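Local coordinates for protein phospholethanolamine N-methyltransferase 2 (Haemonchus contortus, PDB 4KRI) that probably transfers methyl groups from S-adenosylmethionine to phosphomonomethylethanolamine on the route to phosphocholine in a parasitic nematode, at residues A212-F217 and Y292-D297; K321-M326 and W424-A429; Q224-I229 and L246-V251. One frame throughout, in Å; residues are numbered along the deposited sequence.

Contact 1: residues A212-F217 and Y292-D297; sequences AILKRF and YVFSRD. With SAH (S-adenosyl-L-homocysteine), chain D.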
# COMPACT_ATOMS: atom_id res chain seq x y z
N ALA A 212 -11.86 14.53 -13.48
CA ALA A 212 -11.52 14.81 -14.87
C ALA A 212 -10.56 13.75 -15.40
O ALA A 212 -10.69 13.31 -16.54
CB ALA A 212 -10.92 16.21 -14.99
N ILE A 213 -9.61 13.33 -14.57
CA ILE A 213 -8.66 12.28 -14.97
C ILE A 213 -9.36 10.93 -15.15
O ILE A 213 -9.11 10.23 -16.13
CB ILE A 213 -7.51 12.17 -13.95
CG1 ILE A 213 -6.76 13.50 -13.91
CG2 ILE A 213 -6.56 11.04 -14.30
CD1 ILE A 213 -5.55 13.48 -13.07
N LEU A 214 -10.24 10.57 -14.22
CA LEU A 214 -10.96 9.30 -14.33
C LEU A 214 -11.76 9.19 -15.62
O LEU A 214 -11.88 8.11 -16.20
CB LEU A 214 -11.91 9.11 -13.15
CG LEU A 214 -11.21 8.71 -11.85
CD1 LEU A 214 -12.23 8.63 -10.71
CD2 LEU A 214 -10.48 7.39 -12.02
N LYS A 215 -12.30 10.31 -16.07
CA LYS A 215 -13.09 10.31 -17.30
C LYS A 215 -12.25 9.98 -18.54
O LYS A 215 -12.79 9.56 -19.56
CB LYS A 215 -13.80 11.65 -17.47
CG LYS A 215 -15.04 11.77 -16.57
CD LYS A 215 -15.67 13.16 -16.65
CE LYS A 215 -16.84 13.28 -15.67
NZ LYS A 215 -17.43 14.66 -15.66
N ARG A 216 -10.94 10.17 -18.45
CA ARG A 216 -10.08 9.89 -19.59
C ARG A 216 -9.83 8.40 -19.80
O ARG A 216 -9.17 8.00 -20.77
CB ARG A 216 -8.78 10.69 -19.47
CG ARG A 216 -9.08 12.18 -19.41
CD ARG A 216 -7.85 13.01 -19.50
NE ARG A 216 -7.10 12.75 -20.72
CZ ARG A 216 -6.06 13.47 -21.11
NH1 ARG A 216 -5.67 14.49 -20.37
NH2 ARG A 216 -5.42 13.18 -22.23
N PHE A 217 -10.38 7.57 -18.92
CA PHE A 217 -10.39 6.12 -19.15
C PHE A 217 -11.34 5.81 -20.29
O PHE A 217 -11.22 4.76 -20.94
CB PHE A 217 -10.88 5.37 -17.91
CG PHE A 217 -9.78 4.88 -16.99
CD1 PHE A 217 -8.95 3.83 -17.37
CD2 PHE A 217 -9.62 5.45 -15.74
CE1 PHE A 217 -7.96 3.37 -16.51
CE2 PHE A 217 -8.63 4.99 -14.88
CZ PHE A 217 -7.80 3.94 -15.26
N TYR A 292 -9.13 -2.21 -15.03
CA TYR A 292 -8.40 -0.95 -15.05
C TYR A 292 -7.31 -0.97 -14.01
O TYR A 292 -7.47 -1.55 -12.94
CB TYR A 292 -9.34 0.24 -14.70
CG TYR A 292 -10.55 0.27 -15.59
CD1 TYR A 292 -10.45 0.71 -16.90
CD2 TYR A 292 -11.78 -0.16 -15.12
CE1 TYR A 292 -11.56 0.73 -17.73
CE2 TYR A 292 -12.90 -0.15 -15.94
CZ TYR A 292 -12.78 0.29 -17.24
OH TYR A 292 -13.88 0.30 -18.06
N VAL A 293 -6.20 -0.33 -14.33
CA VAL A 293 -5.19 -0.04 -13.34
C VAL A 293 -4.99 1.46 -13.40
O VAL A 293 -4.77 2.03 -14.47
CB VAL A 293 -3.87 -0.77 -13.64
CG1 VAL A 293 -2.76 -0.25 -12.73
CG2 VAL A 293 -4.04 -2.28 -13.43
N PHE A 294 -5.10 2.10 -12.25
CA PHE A 294 -5.04 3.55 -12.17
C PHE A 294 -3.94 3.91 -11.20
O PHE A 294 -3.84 3.32 -10.13
CB PHE A 294 -6.39 4.05 -11.61
CG PHE A 294 -6.48 5.55 -11.49
CD1 PHE A 294 -6.33 6.37 -12.60
CD2 PHE A 294 -6.76 6.14 -10.26
CE1 PHE A 294 -6.44 7.75 -12.49
CE2 PHE A 294 -6.87 7.53 -10.14
CZ PHE A 294 -6.72 8.33 -11.26
N SER A 295 -3.11 4.90 -11.54
CA SER A 295 -2.12 5.35 -10.58
C SER A 295 -2.01 6.84 -10.66
O SER A 295 -1.64 7.38 -11.70
CB SER A 295 -0.77 4.69 -10.81
OG SER A 295 0.13 5.12 -9.80
N ARG A 296 -2.33 7.52 -9.57
CA ARG A 296 -2.39 8.98 -9.61
C ARG A 296 -1.26 9.61 -8.79
O ARG A 296 -1.31 9.61 -7.56
CB ARG A 296 -3.76 9.40 -9.08
CG ARG A 296 -4.00 10.87 -9.09
CD ARG A 296 -4.32 11.42 -10.47
NE ARG A 296 -3.89 12.81 -10.45
CZ ARG A 296 -4.62 13.78 -9.91
NH1 ARG A 296 -5.82 13.51 -9.43
NH2 ARG A 296 -4.15 15.02 -9.87
N ASP A 297 -0.24 10.09 -9.50
CA ASP A 297 0.86 10.85 -8.91
C ASP A 297 1.62 10.05 -7.86
O ASP A 297 2.00 10.56 -6.81
CB ASP A 297 0.34 12.20 -8.41
CG ASP A 297 -0.30 13.01 -9.52
OD1 ASP A 297 0.19 12.92 -10.67
OD2 ASP A 297 -1.31 13.69 -9.28
N SAH D . -3.24 8.43 -5.43
CA SAH D . -3.46 9.20 -4.18
CB SAH D . -2.11 9.30 -3.36
CG SAH D . -0.98 10.12 -3.96
SD SAH D . 0.52 10.09 -2.93
C SAH D . -4.10 10.50 -4.46
O SAH D . -4.46 10.79 -5.59
OXT SAH D . -4.48 11.19 -3.52
C5' SAH D . 1.58 8.76 -3.53
C4' SAH D . 1.43 7.51 -2.87
O4' SAH D . 2.17 6.51 -3.61
C3' SAH D . 2.04 7.55 -1.53
O3' SAH D . 1.05 7.27 -0.57
C2' SAH D . 3.06 6.50 -1.53
O2' SAH D . 3.15 5.82 -0.30
C1' SAH D . 2.62 5.61 -2.64
N9 SAH D . 3.71 4.71 -3.15
C8 SAH D . 4.93 5.08 -3.59
N7 SAH D . 5.57 3.98 -4.02
C5 SAH D . 4.74 2.92 -3.88
C6 SAH D . 4.88 1.56 -4.16
N6 SAH D . 6.05 1.05 -4.69
N1 SAH D . 3.84 0.74 -3.88
C2 SAH D . 2.70 1.22 -3.37
N3 SAH D . 2.53 2.53 -3.09
C4 SAH D . 3.54 3.39 -3.32

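Contact 2: residues K321-M326 and W424-A429; sequences KVLITM and WNFFAA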
# COMPACT_ATOMS: atom_id res chain seq x y z
N LYS A 321 -7.30 -1.54 -19.38
CA LYS A 321 -6.66 -0.24 -19.61
C LYS A 321 -5.91 0.25 -18.39
O LYS A 321 -6.39 0.13 -17.26
CB LYS A 321 -7.70 0.80 -20.03
CG LYS A 321 -7.10 2.18 -20.27
CD LYS A 321 -8.10 3.14 -20.93
CE LYS A 321 -8.04 3.05 -22.44
NZ LYS A 321 -9.05 3.92 -23.11
N VAL A 322 -4.72 0.80 -18.63
CA VAL A 322 -3.92 1.43 -17.58
C VAL A 322 -3.92 2.93 -17.82
O VAL A 322 -3.89 3.37 -18.96
CB VAL A 322 -2.48 0.86 -17.55
CG1 VAL A 322 -1.81 0.99 -18.91
CG2 VAL A 322 -1.64 1.56 -16.46
N LEU A 323 -4.03 3.71 -16.74
CA LEU A 323 -3.96 5.17 -16.82
C LEU A 323 -3.16 5.65 -15.63
O LEU A 323 -3.45 5.30 -14.49
CB LEU A 323 -5.36 5.78 -16.84
CG LEU A 323 -5.47 7.26 -17.21
CD1 LEU A 323 -6.82 7.56 -17.83
CD2 LEU A 323 -5.24 8.13 -15.98
N ILE A 324 -2.13 6.45 -15.90
CA ILE A 324 -1.23 6.93 -14.85
C ILE A 324 -0.98 8.43 -15.06
O ILE A 324 -0.80 8.88 -16.19
CB ILE A 324 0.14 6.19 -14.92
CG1 ILE A 324 -0.05 4.67 -14.78
CG2 ILE A 324 1.11 6.70 -13.86
CD1 ILE A 324 1.21 3.86 -15.04
N THR A 325 -0.99 9.20 -13.97
CA THR A 325 -0.42 10.54 -14.00
C THR A 325 0.78 10.54 -13.06
O THR A 325 0.80 9.81 -12.09
CB THR A 325 -1.42 11.66 -13.60
OG1 THR A 325 -1.69 11.59 -12.19
CG2 THR A 325 -2.72 11.53 -14.39
N MET A 326 1.80 11.35 -13.36
CA MET A 326 3.01 11.31 -12.55
C MET A 326 3.77 12.62 -12.66
O MET A 326 3.64 13.31 -13.67
CB MET A 326 3.90 10.15 -13.01
CG MET A 326 4.43 10.35 -14.42
SD MET A 326 5.08 8.90 -15.30
CE MET A 326 3.86 8.75 -16.60
N TRP A 424 4.23 17.53 -15.48
CA TRP A 424 3.15 16.69 -14.95
C TRP A 424 2.62 15.90 -16.13
O TRP A 424 2.01 16.47 -17.04
CB TRP A 424 2.04 17.53 -14.32
CG TRP A 424 1.02 16.70 -13.57
CD1 TRP A 424 1.27 15.61 -12.79
CD2 TRP A 424 -0.41 16.88 -13.57
NE1 TRP A 424 0.08 15.12 -12.28
CE2 TRP A 424 -0.96 15.88 -12.75
CE3 TRP A 424 -1.28 17.80 -14.17
CZ2 TRP A 424 -2.34 15.76 -12.52
CZ3 TRP A 424 -2.65 17.69 -13.94
CH2 TRP A 424 -3.16 16.67 -13.12
N ASN A 425 2.88 14.59 -16.13
CA ASN A 425 2.66 13.76 -17.31
C ASN A 425 1.49 12.78 -17.19
O ASN A 425 1.20 12.30 -16.10
CB ASN A 425 3.93 12.98 -17.64
CG ASN A 425 5.04 13.87 -18.17
OD1 ASN A 425 4.77 14.93 -18.73
ND2 ASN A 425 6.28 13.42 -18.02
N PHE A 426 0.86 12.50 -18.32
CA PHE A 426 -0.27 11.57 -18.44
C PHE A 426 0.14 10.42 -19.36
O PHE A 426 0.77 10.63 -20.40
CB PHE A 426 -1.46 12.32 -19.04
CG PHE A 426 -2.63 11.44 -19.40
CD1 PHE A 426 -3.67 11.26 -18.50
CD2 PHE A 426 -2.72 10.83 -20.64
CE1 PHE A 426 -4.75 10.45 -18.82
CE2 PHE A 426 -3.79 10.02 -20.98
CZ PHE A 426 -4.81 9.83 -20.06
N PHE A 427 -0.21 9.20 -18.98
CA PHE A 427 0.03 8.03 -19.81
C PHE A 427 -1.19 7.11 -19.72
O PHE A 427 -1.71 6.87 -18.64
CB PHE A 427 1.28 7.28 -19.33
CG PHE A 427 1.33 5.84 -19.74
CD1 PHE A 427 1.59 5.47 -21.05
CD2 PHE A 427 1.13 4.84 -18.79
CE1 PHE A 427 1.62 4.13 -21.42
CE2 PHE A 427 1.16 3.50 -19.16
CZ PHE A 427 1.41 3.14 -20.47
N ALA A 428 -1.66 6.64 -20.87
CA ALA A 428 -2.69 5.59 -20.88
C ALA A 428 -2.37 4.59 -21.97
O ALA A 428 -1.71 4.93 -22.94
CB ALA A 428 -4.07 6.20 -21.10
N ALA A 429 -2.83 3.35 -21.80
CA ALA A 429 -2.62 2.31 -22.81
C ALA A 429 -3.49 1.12 -22.51
O ALA A 429 -4.10 1.03 -21.43
CB ALA A 429 -1.15 1.89 -22.86

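Contact 3: residues Q224-I229 and L246-V251; sequences QRMLDI and LQVHGV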
# COMPACT_ATOMS: atom_id res chain seq x y z
N GLN A 224 -17.09 -3.14 -12.74
CA GLN A 224 -15.76 -3.43 -13.26
C GLN A 224 -14.71 -3.27 -12.16
O GLN A 224 -14.93 -2.56 -11.17
CB GLN A 224 -15.43 -2.59 -14.50
CG GLN A 224 -16.27 -3.02 -15.71
CD GLN A 224 -15.97 -2.22 -16.96
OE1 GLN A 224 -15.89 -0.99 -16.92
NE2 GLN A 224 -15.78 -2.92 -18.08
N ARG A 225 -13.58 -3.96 -12.31
CA ARG A 225 -12.59 -4.01 -11.23
C ARG A 225 -11.41 -3.12 -11.51
O ARG A 225 -10.79 -3.21 -12.58
CB ARG A 225 -12.12 -5.46 -11.04
CG ARG A 225 -13.27 -6.42 -10.71
CD ARG A 225 -12.78 -7.77 -10.19
NE ARG A 225 -11.91 -7.62 -9.02
CZ ARG A 225 -10.61 -7.87 -9.01
NH1 ARG A 225 -10.01 -8.32 -10.11
NH2 ARG A 225 -9.90 -7.69 -7.91
N MET A 226 -11.07 -2.27 -10.55
CA MET A 226 -9.95 -1.36 -10.70
C MET A 226 -8.91 -1.57 -9.61
O MET A 226 -9.25 -1.72 -8.44
CB MET A 226 -10.45 0.10 -10.67
CG MET A 226 -9.33 1.15 -10.55
SD MET A 226 -10.00 2.84 -10.52
CE MET A 226 -10.36 3.07 -12.26
N LEU A 227 -7.64 -1.59 -10.02
CA LEU A 227 -6.52 -1.58 -9.08
C LEU A 227 -5.98 -0.17 -9.01
O LEU A 227 -5.61 0.40 -10.04
CB LEU A 227 -5.40 -2.51 -9.57
CG LEU A 227 -4.12 -2.49 -8.72
CD1 LEU A 227 -4.40 -3.09 -7.33
CD2 LEU A 227 -3.00 -3.25 -9.43
N ASP A 228 -5.92 0.39 -7.80
CA ASP A 228 -5.34 1.74 -7.63
C ASP A 228 -3.99 1.59 -6.97
O ASP A 228 -3.91 1.13 -5.84
CB ASP A 228 -6.28 2.61 -6.77
CG ASP A 228 -5.81 4.06 -6.66
OD1 ASP A 228 -4.59 4.31 -6.47
OD2 ASP A 228 -6.67 4.98 -6.75
N ILE A 229 -2.94 1.98 -7.67
CA ILE A 229 -1.59 1.85 -7.16
C ILE A 229 -1.16 3.17 -6.52
O ILE A 229 -1.13 4.20 -7.18
CB ILE A 229 -0.60 1.44 -8.29
CG1 ILE A 229 -0.89 -0.00 -8.72
CG2 ILE A 229 0.85 1.59 -7.82
CD1 ILE A 229 -0.13 -0.45 -9.99
N LEU A 246 -17.41 1.43 -9.56
CA LEU A 246 -16.33 0.48 -9.75
C LEU A 246 -16.05 -0.25 -8.44
O LEU A 246 -16.24 0.31 -7.35
CB LEU A 246 -15.07 1.20 -10.19
CG LEU A 246 -15.15 1.84 -11.58
CD1 LEU A 246 -13.87 2.59 -11.88
CD2 LEU A 246 -15.37 0.74 -12.59
N GLN A 247 -15.60 -1.50 -8.55
CA GLN A 247 -15.01 -2.20 -7.42
C GLN A 247 -13.52 -1.88 -7.45
O GLN A 247 -12.83 -2.13 -8.45
CB GLN A 247 -15.23 -3.70 -7.55
CG GLN A 247 -14.61 -4.52 -6.43
CD GLN A 247 -14.96 -5.99 -6.54
OE1 GLN A 247 -14.23 -6.77 -7.14
NE2 GLN A 247 -16.09 -6.36 -5.96
N VAL A 248 -13.02 -1.29 -6.37
CA VAL A 248 -11.67 -0.74 -6.38
C VAL A 248 -10.83 -1.35 -5.28
O VAL A 248 -11.24 -1.37 -4.13
CB VAL A 248 -11.67 0.79 -6.16
CG1 VAL A 248 -10.25 1.31 -6.31
CG2 VAL A 248 -12.61 1.47 -7.14
N HIS A 249 -9.66 -1.87 -5.64
CA HIS A 249 -8.72 -2.36 -4.65
C HIS A 249 -7.54 -1.43 -4.67
O HIS A 249 -6.86 -1.28 -5.69
CB HIS A 249 -8.22 -3.77 -4.96
CG HIS A 249 -7.30 -4.31 -3.92
ND1 HIS A 249 -7.65 -4.41 -2.59
CD2 HIS A 249 -6.02 -4.76 -4.00
CE1 HIS A 249 -6.64 -4.91 -1.90
NE2 HIS A 249 -5.64 -5.13 -2.73
N GLY A 250 -7.28 -0.78 -3.54
CA GLY A 250 -6.21 0.19 -3.48
C GLY A 250 -5.03 -0.32 -2.69
O GLY A 250 -5.22 -0.92 -1.63
N VAL A 251 -3.82 -0.09 -3.21
CA VAL A 251 -2.62 -0.52 -2.50
C VAL A 251 -1.72 0.68 -2.23
O VAL A 251 -1.68 1.63 -3.01
CB VAL A 251 -1.86 -1.66 -3.23
CG1 VAL A 251 -2.79 -2.86 -3.43
CG2 VAL A 251 -1.30 -1.19 -4.58

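Contact 1: residues A212-F217 and Y292-D297
The methyl end of Ile-213 lies on the flat guanidinium of Arg-296, with CD1 of Ile-213 3.2 Å from NE of Arg-296. It sits over one face of the group, toward the rim. The arginine chain is bent at CB-CG (chi2 77°), which brings the group back across the isoleucine. All three nitrogens have partners: NE makes a salt bridge to OD2 of Asp-297 at 3.0 Å, NH2 bonds to Pro-204 O and NH1 to Asn-210 OD1. The guanidinium is therefore fixed in rotation, with an apolar group on one face.

Earlier in the strand the contact is aromatic. CD2 of Leu-214 stands over the centre of the Phe-294 ring, 4.0 Å from the centroid, a CH-pi contact. CG2 of Ile-213 reaches the edge of the same ring, 3.8 Å from CE1 of Phe-294. Tyr-292 turns an edge to the face of Phe-217, with the ring planes at 69° and the centroids 5.0 Å apart. Phe-294 meets Phe-217 obliquely, completing a cluster of three rings.

At the end of the strand, the backbone O of Arg-296 accepts a 3.1 Å hydrogen bond from N of S-adenosylhomocysteine. Asp-297 also belongs to the phosphomonomethylethanolamine pocket. A helix packed on a strand whose C-terminal end lines the cofactor site is characteristic of the Rossmann-like methyltransferase fold.

Contact 2: residues K321-M326 and W424-A429
Strands 321-326 and 424-429 run antiparallel, their axes 4.7 Å apart at 173°, and six backbone hydrogen bonds join Val-322 to Ala-429, Ile-324 to Phe-427 and Met-326 to Asn-425. The bond from Ile-324 N to Phe-427 O is 2.8 Å long and nearly straight (169°).

On one face Ile-324 and Phe-427 lie side by side and point the same way. CD1 of Ile-324 meets the edge of the Phe-427 ring, 3.9 Å from CD2. CG1 of Val-322 comes to CE2 of that ring, also at 3.9 Å. Met-326 bends at its thioether (chi3 114°), and its CE returns to 4.0 Å from CB of Phe-427.

On the other face the Phe-426 ring slants against Leu-323, with CE1 of Phe-426 3.6 Å from CG of Leu-323. Thr-325 and Trp-424 point their polar atoms at a common partner: OG1 and NE1 both bond to OD1 of Asp-297.

Helix 352-362 packs on the Phe-427 face through Ile-355 and Ala-359. Helix 206-215 packs on the Leu-323 face through Ile-213. Strand 320-329 lies between 290-296 and 422-430, and strand 367-371 pairs with the far side of 422-430.

Contact 3: residues Q224-I229 and L246-V251
Arg-225 and Gln-247 lie side by side on one face of two parallel strands, pointing the same way. NE of Arg-225 donates to OE1 of Gln-247 at 3.1 Å. The oxygen lies in the guanidinium plane, at its edge, and NE lies in the carbonyl plane of the amide. The two groups are still turned 72° against each other, and the bond is bent (145°). A turn about CG-CD of Arg-225 (chi3 56°) swings NE to the glutamine.

Next on this face, Leu-227 and His-249 also run side by side. CD1 of Leu-227 is 4.1 Å from CD2 of His-249, and the ring's ND1 bonds to Thr-274 OG1. On the other face Met-226 crosses Leu-246. The methionine bends at its end, so that CE touches CD1 of Leu-246 at 3.6 Å. CD2 of Leu-246 rests 3.8 Å from CB of Gln-224.

Five backbone hydrogen bonds hold the pair in register. Val-251 N to Asp-228 O, 2.9 Å, is almost straight. The strands belong to a beta-alpha-beta unit with helix 235-244 as its crossover.

The backbone bonds carry the pairing, and the glutamine oxygen accepts from the arginine without neutralising its charge. The Met-226 and Val-248 side is largely apolar, covered by Ala-240 of the crossover helix. Its acidic member is buried Asp-228, about 4 Å from S-adenosylhomocysteine at the nearest atoms, which probably adds negative potential near the cofactor.

In the fold
All three contacts belong to the methyltransferase fold and are largely buried. Contact 3 has the most partly exposed residues, Gln-224, Arg-225, Gln-247 and His-249; contact 2 has Lys-321; every touching residue of contact 1 is buried. Contact 1 is the middle piece: its strand 290-296 lies between strand 225-229 of contact 3 and strand 320-329 of contact 2. Contacts 2 and 3 do not touch, their nearest atoms being about 7 Å apart. Contacts 2 and 3 are strand pairs, antiparallel and parallel, and rest on backbone hydrogen bonds. Contact 1 sets a helix end on a strand and has no hydrogen bond across it. Tyr-292 OH bonds to Gln-224 OE1, tying contacts 1 and 3, while Phe-217 packs on Met-226.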